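Local coordinates for TRAP dicarboxylate transporter, DctP subunit (Sulfurospirillum deleyianum, PDB 4OVS), which binds succinate and probably serves as the periplasmic solute-binding component that delivers dicarboxylates to a TRAP transporter, at residues Q126-K129 against D130-S133; V238-E242 against S243-K247; K113-L116 against Y117-D121; E75-A78 against L79-N83. One frame throughout, in Å; residues are numbered along the deposited sequence.

Contact 1: Q126-K129 against D130-S133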
loop_
_atom_site.group_PDB
_atom_site.type_symbol
_atom_site.label_atom_id
_atom_site.label_comp_id
_atom_site.label_asym_id
_atom_site.label_seq_id
_atom_site.Cartn_x
_atom_site.Cartn_y
_atom_site.Cartn_z
ATOM N N GLN A 126 3.443 15.185 -7.668
ATOM C CA GLN A 126 2.883 15.510 -8.989
ATOM C C GLN A 126 3.727 14.933 -10.116
ATOM O O GLN A 126 3.194 14.469 -11.116
ATOM C CB GLN A 126 2.735 17.018 -9.173
ATOM C CG GLN A 126 2.020 17.398 -10.455
ATOM C CD GLN A 126 0.575 16.949 -10.459
ATOM O OE1 GLN A 126 -0.209 17.308 -9.579
ATOM N NE2 GLN A 126 0.224 16.119 -11.428
ATOM N N ILE A 127 5.043 14.942 -9.938
ATOM C CA ILE A 127 5.943 14.376 -10.934
ATOM C C ILE A 127 5.625 12.905 -11.153
ATOM O O ILE A 127 5.592 12.441 -12.287
ATOM C CB ILE A 127 7.390 14.512 -10.508
ATOM C CG1 ILE A 127 7.909 15.908 -10.842
ATOM C CG2 ILE A 127 8.254 13.469 -11.220
ATOM C CD1 ILE A 127 9.137 16.320 -10.015
ATOM N N LEU A 128 5.390 12.155 -10.074
ATOM C CA LEU A 128 5.091 10.716 -10.229
ATOM C C LEU A 128 3.677 10.463 -10.784
ATOM O O LEU A 128 3.486 9.569 -11.585
ATOM C CB LEU A 128 5.333 9.964 -8.935
ATOM C CG LEU A 128 6.845 10.004 -8.729
ATOM C CD1 LEU A 128 7.166 10.062 -7.294
ATOM C CD2 LEU A 128 7.531 8.841 -9.374
ATOM N N LYS A 129 2.693 11.256 -10.386
ATOM C CA LYS A 129 1.382 11.170 -11.037
ATOM C C LYS A 129 1.541 11.339 -12.556
ATOM O O LYS A 129 0.949 10.624 -13.355
ATOM C CB LYS A 129 0.436 12.280 -10.538
ATOM C CG LYS A 129 -0.061 12.154 -9.125
ATOM C CD LYS A 129 -1.196 13.120 -8.878
ATOM C CE LYS A 129 -1.626 13.079 -7.448
ATOM N NZ LYS A 129 -2.810 13.959 -7.155
ATOM N N ASP A 130 2.319 12.336 -12.947
ATOM C CA ASP A 130 2.405 12.677 -14.361
ATOM C C ASP A 130 2.985 11.511 -15.160
ATOM O O ASP A 130 2.592 11.249 -16.300
ATOM C CB ASP A 130 3.226 13.956 -14.568
ATOM C CG ASP A 130 2.473 15.215 -14.136
ATOM O OD1 ASP A 130 1.260 15.148 -13.795
ATOM O OD2 ASP A 130 3.099 16.301 -14.170
ATOM N N LYS A 131 3.910 10.800 -14.545
ATOM C CA LYS A 131 4.524 9.630 -15.178
ATOM C C LYS A 131 3.525 8.495 -15.390
ATOM O O LYS A 131 3.555 7.805 -16.393
ATOM C CB LYS A 131 5.705 9.143 -14.336
ATOM C CG LYS A 131 6.844 10.160 -14.292
ATOM C CD LYS A 131 8.094 9.613 -13.608
ATOM C CE LYS A 131 9.217 10.625 -13.609
ATOM N NZ LYS A 131 10.004 10.509 -14.849
ATOM N N VAL A 132 2.655 8.300 -14.416
ATOM C CA VAL A 132 1.630 7.268 -14.486
ATOM C C VAL A 132 0.635 7.668 -15.559
ATOM O O VAL A 132 0.185 6.846 -16.348
ATOM C CB VAL A 132 0.923 7.135 -13.123
ATOM C CG1 VAL A 132 -0.282 6.183 -13.197
ATOM C CG2 VAL A 132 1.940 6.677 -12.074
ATOM N N SER A 133 0.301 8.946 -15.591
ATOM C CA SER A 133 -0.584 9.439 -16.622
ATOM C C SER A 133 -0.048 9.140 -18.028
ATOM O O SER A 133 -0.826 8.874 -18.929
ATOM C CB SER A 133 -0.815 10.939 -16.444
ATOM O OG SER A 133 -1.445 11.165 -15.192
#
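K131 lies back along the preceding turn of helix 123-134 and packs against I127, an i to i+4 pair within one continuous alpha helix. Its CG stands anti to the carbonyl carbon (chi1 -66°), which turns the chain toward the N-terminal end of the helix. From the root outward, K131 CB faces L128 O, and CG comes to 3.3 Å from I127 O. K131 CD moves off from that carbonyl, and CE then meets the CG2 branch of I127 at 3.8 Å. The two side chains run side by side and point the same way, a lysine suiting the place because its long chain can lay CE against the isoleucine methyl while NZ continues to a salt bridge with E100.

Another face of the helix carries a polar i to i+4 pair, Q126 with D130, both exposed. Q126 bends at chi2 and brings NE2 to 2.8 Å from D130 OD1. The acceptor lies almost in the amide plane, but the amide reaches the carboxylate from above, 42° out of its plane. D130 also has its backbone N bonded to Q126 O, so side chain and main chain tie the same two residues together. Extended K129 sends its NZ to L140 O on strand 137-152. V132, a compact beta-branched residue on the buried side, presses on F137 and M101. The carbonyl of K129 takes the amide of S133, with K129 O and S133 N 2.9 Å apart.

Contact 2: V238-E242 against S243-K247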
loop_
_atom_site.group_PDB
_atom_site.type_symbol
_atom_site.label_atom_id
_atom_site.label_comp_id
_atom_site.label_asym_id
_atom_site.label_seq_id
_atom_site.Cartn_x
_atom_site.Cartn_y
_atom_site.Cartn_z
ATOM N N VAL A 238 -4.815 6.339 -6.568
ATOM C CA VAL A 238 -6.081 5.983 -7.221
ATOM C C VAL A 238 -5.901 6.225 -8.703
ATOM O O VAL A 238 -5.434 7.307 -9.121
ATOM C CB VAL A 238 -7.244 6.832 -6.666
ATOM C CG1 VAL A 238 -8.581 6.515 -7.343
ATOM C CG2 VAL A 238 -7.374 6.637 -5.175
ATOM N N ILE A 239 -6.231 5.202 -9.488
ATOM C CA ILE A 239 -6.230 5.302 -10.934
ATOM C C ILE A 239 -7.508 4.835 -11.598
ATOM O O ILE A 239 -8.242 4.007 -11.062
ATOM C CB ILE A 239 -5.107 4.518 -11.589
ATOM C CG1 ILE A 239 -5.146 3.065 -11.109
ATOM C CG2 ILE A 239 -3.762 5.178 -11.298
ATOM C CD1 ILE A 239 -4.264 2.196 -11.924
HETATM N N MSE A 240 -7.750 5.360 -12.794
HETATM C CA MSE A 240 -8.902 4.954 -13.571
HETATM C C MSE A 240 -8.489 4.443 -14.940
HETATM O O MSE A 240 -7.405 4.742 -15.437
HETATM C CB MSE A 240 -9.911 6.090 -13.724
HETATM C CG MSE A 240 -10.367 6.751 -12.486
HETATM SE SE MSE A 240 -12.052 7.768 -12.733
HETATM C CE MSE A 240 -11.352 9.334 -13.717
ATOM N N SER A 241 -9.350 3.625 -15.524
ATOM C CA SER A 241 -9.140 3.132 -16.882
ATOM C C SER A 241 -9.327 4.295 -17.856
ATOM O O SER A 241 -10.370 4.960 -17.881
ATOM C CB SER A 241 -10.122 2.014 -17.221
ATOM O OG SER A 241 -10.103 1.737 -18.610
ATOM N N GLU A 242 -8.299 4.554 -18.639
ATOM C CA GLU A 242 -8.355 5.609 -19.645
ATOM C C GLU A 242 -9.479 5.429 -20.699
ATOM O O GLU A 242 -10.103 6.418 -21.127
ATOM C CB GLU A 242 -6.992 5.668 -20.329
ATOM C CG GLU A 242 -6.776 6.801 -21.244
ATOM C CD GLU A 242 -5.339 6.826 -21.709
ATOM O OE1 GLU A 242 -4.526 7.550 -21.081
ATOM O OE2 GLU A 242 -5.028 6.092 -22.682
ATOM N N SER A 243 -9.748 4.198 -21.131
ATOM C CA SER A 243 -10.762 4.010 -22.164
ATOM C C SER A 243 -12.164 4.047 -21.551
ATOM O O SER A 243 -13.097 4.588 -22.149
ATOM C CB SER A 243 -10.499 2.731 -22.961
ATOM O OG SER A 243 -10.415 1.618 -22.115
ATOM N N PHE A 244 -12.309 3.534 -20.325
ATOM C CA PHE A 244 -13.539 3.778 -19.578
ATOM C C PHE A 244 -13.778 5.295 -19.431
ATOM O O PHE A 244 -14.865 5.784 -19.725
ATOM C CB PHE A 244 -13.513 3.096 -18.191
ATOM C CG PHE A 244 -14.428 3.751 -17.173
ATOM C CD1 PHE A 244 -15.789 3.498 -17.164
ATOM C CD2 PHE A 244 -13.908 4.612 -16.217
ATOM C CE1 PHE A 244 -16.615 4.110 -16.227
ATOM C CE2 PHE A 244 -14.725 5.251 -15.288
ATOM C CZ PHE A 244 -16.078 4.997 -15.291
ATOM N N TRP A 245 -12.776 6.046 -18.992
ATOM C CA TRP A 245 -12.982 7.470 -18.749
ATOM C C TRP A 245 -13.268 8.218 -20.069
ATOM O O TRP A 245 -14.071 9.154 -20.107
ATOM C CB TRP A 245 -11.769 8.078 -18.063
ATOM C CG TRP A 245 -12.005 9.426 -17.433
ATOM C CD1 TRP A 245 -11.306 10.583 -17.680
ATOM C CD2 TRP A 245 -12.981 9.763 -16.430
ATOM N NE1 TRP A 245 -11.782 11.601 -16.908
ATOM C CE2 TRP A 245 -12.803 11.131 -16.122
ATOM C CE3 TRP A 245 -13.972 9.050 -15.766
ATOM C CZ2 TRP A 245 -13.592 11.796 -15.191
ATOM C CZ3 TRP A 245 -14.757 9.712 -14.828
ATOM C CH2 TRP A 245 -14.556 11.061 -14.540
ATOM N N LYS A 246 -12.605 7.808 -21.140
ATOM C CA LYS A 246 -12.805 8.446 -22.451
ATOM C C LYS A 246 -14.276 8.354 -22.865
ATOM O O LYS A 246 -14.865 9.331 -23.323
ATOM C CB LYS A 246 -11.920 7.779 -23.502
ATOM C CG LYS A 246 -11.963 8.434 -24.899
ATOM C CD LYS A 246 -10.555 8.838 -25.378
ATOM C CE LYS A 246 -10.589 9.559 -26.709
ATOM N NZ LYS A 246 -10.887 8.644 -27.847
ATOM N N LYS A 247 -14.856 7.175 -22.655
ATOM C CA LYS A 247 -16.248 6.876 -22.990
ATOM C C LYS A 247 -17.288 7.385 -22.000
ATOM O O LYS A 247 -18.452 7.481 -22.347
ATOM C CB LYS A 247 -16.450 5.360 -23.052
ATOM C CG LYS A 247 -15.809 4.641 -24.252
ATOM C CD LYS A 247 -15.782 3.092 -24.023
ATOM C CE LYS A 247 -17.187 2.503 -23.709
ATOM N NZ LYS A 247 -17.186 1.047 -23.302
#
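S241 OG is gripped from two directions: it accepts a weak hydrogen bond from F244 N, at 3.3 Å, and is also hydrogen-bonded to L79 O of helix 75-81. S241 is the N-cap of helix 242-247, where strand 233-241 gives way to the helix, and serine suits the place because its short hydroxyl can reach forward to an amide of the first turn. Chi1 of 168° sets OG beside its own carbonyl carbon, facing that amide. The first helical bond follows, from W245 N to S241 O at 2.9 Å.

Selenomethionine M240, just before the cap, makes a Met-aromatic contact with W245. Its SE lies over the face of the six-membered ring, 4.2 Å from the centroid and 27° off the normal. The bend at chi3 turns the methyl over the same ring, though its modelled closeness is doubtful. Helix 253-289 packs on W245 through V256 and L257, and K253 makes a cation-pi contact with it. Cutting W245 back to an alanine is likely to deprive M240 SE of the ring face it lies over and K253 of its cation-pi partner, and to open a gap between M240 and helix 253-289. F244 stacks on H85, while M240 SE lies at the edge of the F244 ring, 4.5 Å from CE2.

Contact 3: K113-L116 against Y117-D121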
loop_
_atom_site.group_PDB
_atom_site.type_symbol
_atom_site.label_atom_id
_atom_site.label_comp_id
_atom_site.label_asym_id
_atom_site.label_seq_id
_atom_site.Cartn_x
_atom_site.Cartn_y
_atom_site.Cartn_z
ATOM N N LYS A 113 4.170 11.341 9.068
ATOM C CA LYS A 113 3.069 11.604 8.159
ATOM C C LYS A 113 3.085 13.030 7.666
ATOM O O LYS A 113 2.607 13.330 6.567
ATOM C CB LYS A 113 1.722 11.338 8.836
ATOM C CG LYS A 113 1.438 9.872 9.125
ATOM C CD LYS A 113 1.047 9.114 7.878
ATOM C CE LYS A 113 0.768 7.636 8.169
ATOM N NZ LYS A 113 -0.645 7.311 8.556
ATOM N N ASP A 114 3.594 13.935 8.494
ATOM C CA ASP A 114 3.700 15.321 8.093
ATOM C C ASP A 114 4.611 15.391 6.866
ATOM O O ASP A 114 4.305 16.047 5.872
ATOM C CB ASP A 114 4.263 16.151 9.263
ATOM C CG ASP A 114 4.543 17.591 8.881
ATOM O OD1 ASP A 114 3.585 18.406 8.846
ATOM O OD2 ASP A 114 5.729 17.917 8.640
ATOM N N HIS A 115 5.755 14.717 6.952
ATOM C CA HIS A 115 6.683 14.669 5.834
ATOM C C HIS A 115 5.989 14.096 4.595
ATOM O O HIS A 115 5.997 14.708 3.530
ATOM C CB HIS A 115 7.905 13.825 6.194
ATOM C CG HIS A 115 8.968 13.835 5.141
ATOM N ND1 HIS A 115 9.829 12.778 4.925
ATOM C CD2 HIS A 115 9.290 14.771 4.219
ATOM C CE1 HIS A 115 10.645 13.073 3.928
ATOM N NE2 HIS A 115 10.348 14.283 3.495
ATOM N N LEU A 116 5.372 12.926 4.758
ATOM C CA LEU A 116 4.697 12.213 3.677
ATOM C C LEU A 116 3.735 13.084 2.882
ATOM O O LEU A 116 3.782 13.180 1.647
ATOM C CB LEU A 116 3.899 11.050 4.278
ATOM C CG LEU A 116 3.089 10.188 3.305
ATOM C CD1 LEU A 116 4.061 9.343 2.547
ATOM C CD2 LEU A 116 2.045 9.272 3.971
ATOM N N TYR A 117 2.813 13.712 3.587
ATOM C CA TYR A 117 1.778 14.457 2.899
ATOM C C TYR A 117 2.344 15.702 2.156
ATOM O O TYR A 117 1.846 16.073 1.094
ATOM C CB TYR A 117 0.676 14.838 3.872
ATOM C CG TYR A 117 -0.283 13.706 4.137
ATOM C CD1 TYR A 117 -0.994 13.121 3.100
ATOM C CD2 TYR A 117 -0.475 13.207 5.424
ATOM C CE1 TYR A 117 -1.875 12.083 3.333
ATOM C CE2 TYR A 117 -1.363 12.165 5.657
ATOM C CZ TYR A 117 -2.052 11.626 4.627
ATOM O OH TYR A 117 -2.916 10.585 4.855
ATOM N N LYS A 118 3.398 16.313 2.708
ATOM C CA LYS A 118 4.073 17.405 2.029
ATOM C C LYS A 118 4.703 16.918 0.732
ATOM O O LYS A 118 4.798 17.665 -0.232
ATOM C CB LYS A 118 5.145 18.034 2.920
ATOM C CG LYS A 118 4.593 18.975 4.013
ATOM C CD LYS A 118 5.718 19.633 4.803
ATOM C CE LYS A 118 5.207 20.283 6.113
ATOM N NZ LYS A 118 6.288 20.743 7.049
ATOM N N VAL A 119 5.162 15.679 0.706
ATOM C CA VAL A 119 5.688 15.124 -0.528
ATOM C C VAL A 119 4.572 14.766 -1.505
ATOM O O VAL A 119 4.569 15.224 -2.667
ATOM C CB VAL A 119 6.588 13.924 -0.247
ATOM C CG1 VAL A 119 6.950 13.207 -1.537
ATOM C CG2 VAL A 119 7.815 14.388 0.444
ATOM N N LEU A 120 3.611 13.997 -1.032
ATOM C CA LEU A 120 2.532 13.499 -1.883
ATOM C C LEU A 120 1.683 14.612 -2.465
ATOM O O LEU A 120 1.345 14.555 -3.636
ATOM C CB LEU A 120 1.628 12.509 -1.142
ATOM C CG LEU A 120 2.265 11.194 -0.691
ATOM C CD1 LEU A 120 1.227 10.224 -0.077
ATOM C CD2 LEU A 120 3.029 10.529 -1.817
ATOM N N ASP A 121 1.324 15.628 -1.680
ATOM C CA ASP A 121 0.498 16.680 -2.246
ATOM C C ASP A 121 1.333 17.871 -2.748
ATOM O O ASP A 121 0.812 18.965 -2.884
ATOM C CB ASP A 121 -0.551 17.178 -1.249
ATOM C CG ASP A 121 -1.500 16.084 -0.785
ATOM O OD1 ASP A 121 -1.856 15.201 -1.588
ATOM O OD2 ASP A 121 -1.880 16.109 0.409
#
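L116 and L120 pair one turn apart on helix 113-120, a short amphipathic alpha helix with buried leucine, valine and histidine and an outer row of charges. The apolar contacts come first. L116 CG meets L120 CD1 at 3.9 Å, and the CD1 branch of L116 lies beside the same methyl. With chi1 at 179° the L116 branch point sits beside its own carbonyl carbon and stands out from the helix, and its CD1 methyl leans toward L120. F110 touches L116, while F104 and Y142 touch L120, so the pair is part of a larger apolar cluster. With only a methyl group at L116, as in an alanine, L120 CD1 would probably face a gap and F110 would lose the surface it packs on.

The charged contact is looser. K118, extended beyond CG, reaches back to D114 in a weak salt bridge, NZ to OD2 at 3.3 Å, and its stronger partner is the C-terminal carboxylate of K332. K113 sends its ammonium to D144.

Hydrogen bonds of the buried imidazole satisfy both its nitrogens: H115 ND1 pairs with R111 N and NE2 with V328 O, consistent with a neutral ring protonated at NE2. The H115 ring also crosses V119 at a slant, with V119 CG2 4.0 Å from H115 NE2. Along the backbone, Y117 N bonds to K113 O at 3.0 Å, and the Y117 ring rests against that carbonyl, CD2 being 3.3 Å from K113 O. L120 N gives L116 O a nearly straight bond, 2.8 Å long at 174°.

Contact 4: E75-A78 against L79-N83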
loop_
_atom_site.group_PDB
_atom_site.type_symbol
_atom_site.label_atom_id
_atom_site.label_comp_id
_atom_site.label_asym_id
_atom_site.label_seq_id
_atom_site.Cartn_x
_atom_site.Cartn_y
_atom_site.Cartn_z
ATOM N N GLU A 75 -5.089 -6.783 -12.198
ATOM C CA GLU A 75 -5.867 -5.535 -12.202
ATOM C C GLU A 75 -5.404 -4.547 -13.263
ATOM O O GLU A 75 -6.213 -3.813 -13.797
ATOM C CB GLU A 75 -5.929 -4.853 -10.811
ATOM C CG GLU A 75 -4.592 -4.496 -10.244
ATOM C CD GLU A 75 -4.664 -3.882 -8.865
ATOM O OE1 GLU A 75 -5.794 -3.553 -8.382
ATOM O OE2 GLU A 75 -3.584 -3.739 -8.268
HETATM N N MSE A 76 -4.119 -4.487 -13.544
HETATM C CA MSE A 76 -3.638 -3.446 -14.434
HETATM C C MSE A 76 -4.166 -3.652 -15.868
HETATM O O MSE A 76 -4.759 -2.745 -16.481
HETATM C CB MSE A 76 -2.111 -3.401 -14.426
HETATM C CG MSE A 76 -1.521 -3.023 -13.094
HETATM SE SE MSE A 76 -1.996 -1.161 -12.514
HETATM C CE MSE A 76 -0.342 -0.745 -11.587
ATOM N N LYS A 77 -3.938 -4.844 -16.399
ATOM C CA LYS A 77 -4.406 -5.194 -17.728
ATOM C C LYS A 77 -5.910 -4.961 -17.780
ATOM O O LYS A 77 -6.452 -4.489 -18.757
ATOM C CB LYS A 77 -4.112 -6.684 -17.990
ATOM C CG LYS A 77 -4.791 -7.255 -19.231
ATOM C CD LYS A 77 -5.347 -8.666 -19.023
ATOM C CE LYS A 77 -5.390 -9.441 -20.375
ATOM N NZ LYS A 77 -5.510 -10.939 -20.243
ATOM N N ALA A 78 -6.588 -5.329 -16.699
ATOM C CA ALA A 78 -8.024 -5.184 -16.636
ATOM C C ALA A 78 -8.408 -3.749 -16.872
ATOM O O ALA A 78 -9.370 -3.483 -17.541
ATOM C CB ALA A 78 -8.549 -5.650 -15.251
ATOM N N LEU A 79 -7.676 -2.821 -16.270
ATOM C CA LEU A 79 -7.953 -1.409 -16.457
ATOM C C LEU A 79 -7.601 -1.017 -17.903
ATOM O O LEU A 79 -8.371 -0.347 -18.574
ATOM C CB LEU A 79 -7.184 -0.557 -15.426
ATOM C CG LEU A 79 -8.021 0.012 -14.254
ATOM C CD1 LEU A 79 -8.764 -1.058 -13.555
ATOM C CD2 LEU A 79 -7.156 0.767 -13.263
ATOM N N LYS A 80 -6.465 -1.479 -18.411
ATOM C CA LYS A 80 -6.125 -1.180 -19.794
ATOM C C LYS A 80 -7.245 -1.571 -20.749
ATOM O O LYS A 80 -7.560 -0.830 -21.668
ATOM C CB LYS A 80 -4.819 -1.854 -20.210
ATOM C CG LYS A 80 -3.599 -1.282 -19.491
ATOM C CD LYS A 80 -2.976 -0.100 -20.245
ATOM C CE LYS A 80 -1.476 0.007 -19.944
ATOM N NZ LYS A 80 -0.764 0.888 -20.920
ATOM N N LEU A 81 -7.853 -2.721 -20.523
ATOM C CA LEU A 81 -8.865 -3.250 -21.442
ATOM C C LEU A 81 -10.268 -2.707 -21.150
ATOM O O LEU A 81 -11.178 -2.903 -21.948
ATOM C CB LEU A 81 -8.912 -4.779 -21.358
ATOM C CG LEU A 81 -7.841 -5.585 -22.081
ATOM C CD1 LEU A 81 -6.472 -5.077 -21.762
ATOM C CD2 LEU A 81 -7.924 -7.055 -21.707
ATOM N N GLY A 82 -10.444 -2.052 -20.004
ATOM C CA GLY A 82 -11.755 -1.545 -19.587
ATOM C C GLY A 82 -12.683 -2.538 -18.901
ATOM O O GLY A 82 -13.879 -2.283 -18.688
ATOM N N ASN A 83 -12.144 -3.693 -18.570
ATOM C CA ASN A 83 -12.884 -4.709 -17.787
ATOM C C ASN A 83 -13.013 -4.344 -16.292
ATOM O O ASN A 83 -13.831 -4.889 -15.550
ATOM C CB ASN A 83 -12.200 -6.051 -17.965
ATOM C CG ASN A 83 -12.206 -6.496 -19.400
ATOM O OD1 ASN A 83 -13.202 -6.339 -20.091
ATOM N ND2 ASN A 83 -11.088 -7.021 -19.867
#
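K77 and L81 meet at a slant on the outer side of helix 75-81, where the helix closes in a Schellman motif. The aliphatic part of the lysine does the touching: K77 CG lies 3.7 Å from L81 CD1. Bent at chi2, the chain then passes the other branch, and K77 CE comes to 3.7 Å from L81 CD2. Both residues suit an outward position, the lysine methylenes covering part of an exposed leucine.

L79 is directed to the buried side, packing on A87 and F137, with its CD1 3.8 Å from E75 O. A78, small enough for a tight interior spot, places its CB against Y70. K80 gives its NZ to K135 O. On the inner side, E75 touches P89 and A87.

The end of the helix turns on G82, whose phi of 83° would jam a CB against the preceding carbonyl oxygen, so glycine fits. G82 N bonds to L79 O at 3.0 Å. The wider loop of the motif is closed by a weak bond, N83 N to A78 O, also 3.0 Å but bent to 123°.

Overall arrangement
Contacts 2 and 4 are the closest pair, their centres about 9 Å apart: S241 OG lies 2.7 Å from L79 O, joining the cap of one helix to the end of the other, and I239 CD1 packs on L79 CD2 at 3.5 Å. Strand 233-241 also meets contact 1, where I239 CG2 is 4.1 Å from V132 CG1. Contact 3 precedes contact 1 on the next helix back, with centres about 16 Å apart and no touch. Contact 4 is nearest the ligand: the E75 side chain is about 7 Å from bound succinate, and that of M76 about 4 Å from succinate-binding K93. Contact 3 approaches the site through L120, about 8 Å from Y236 between side chains.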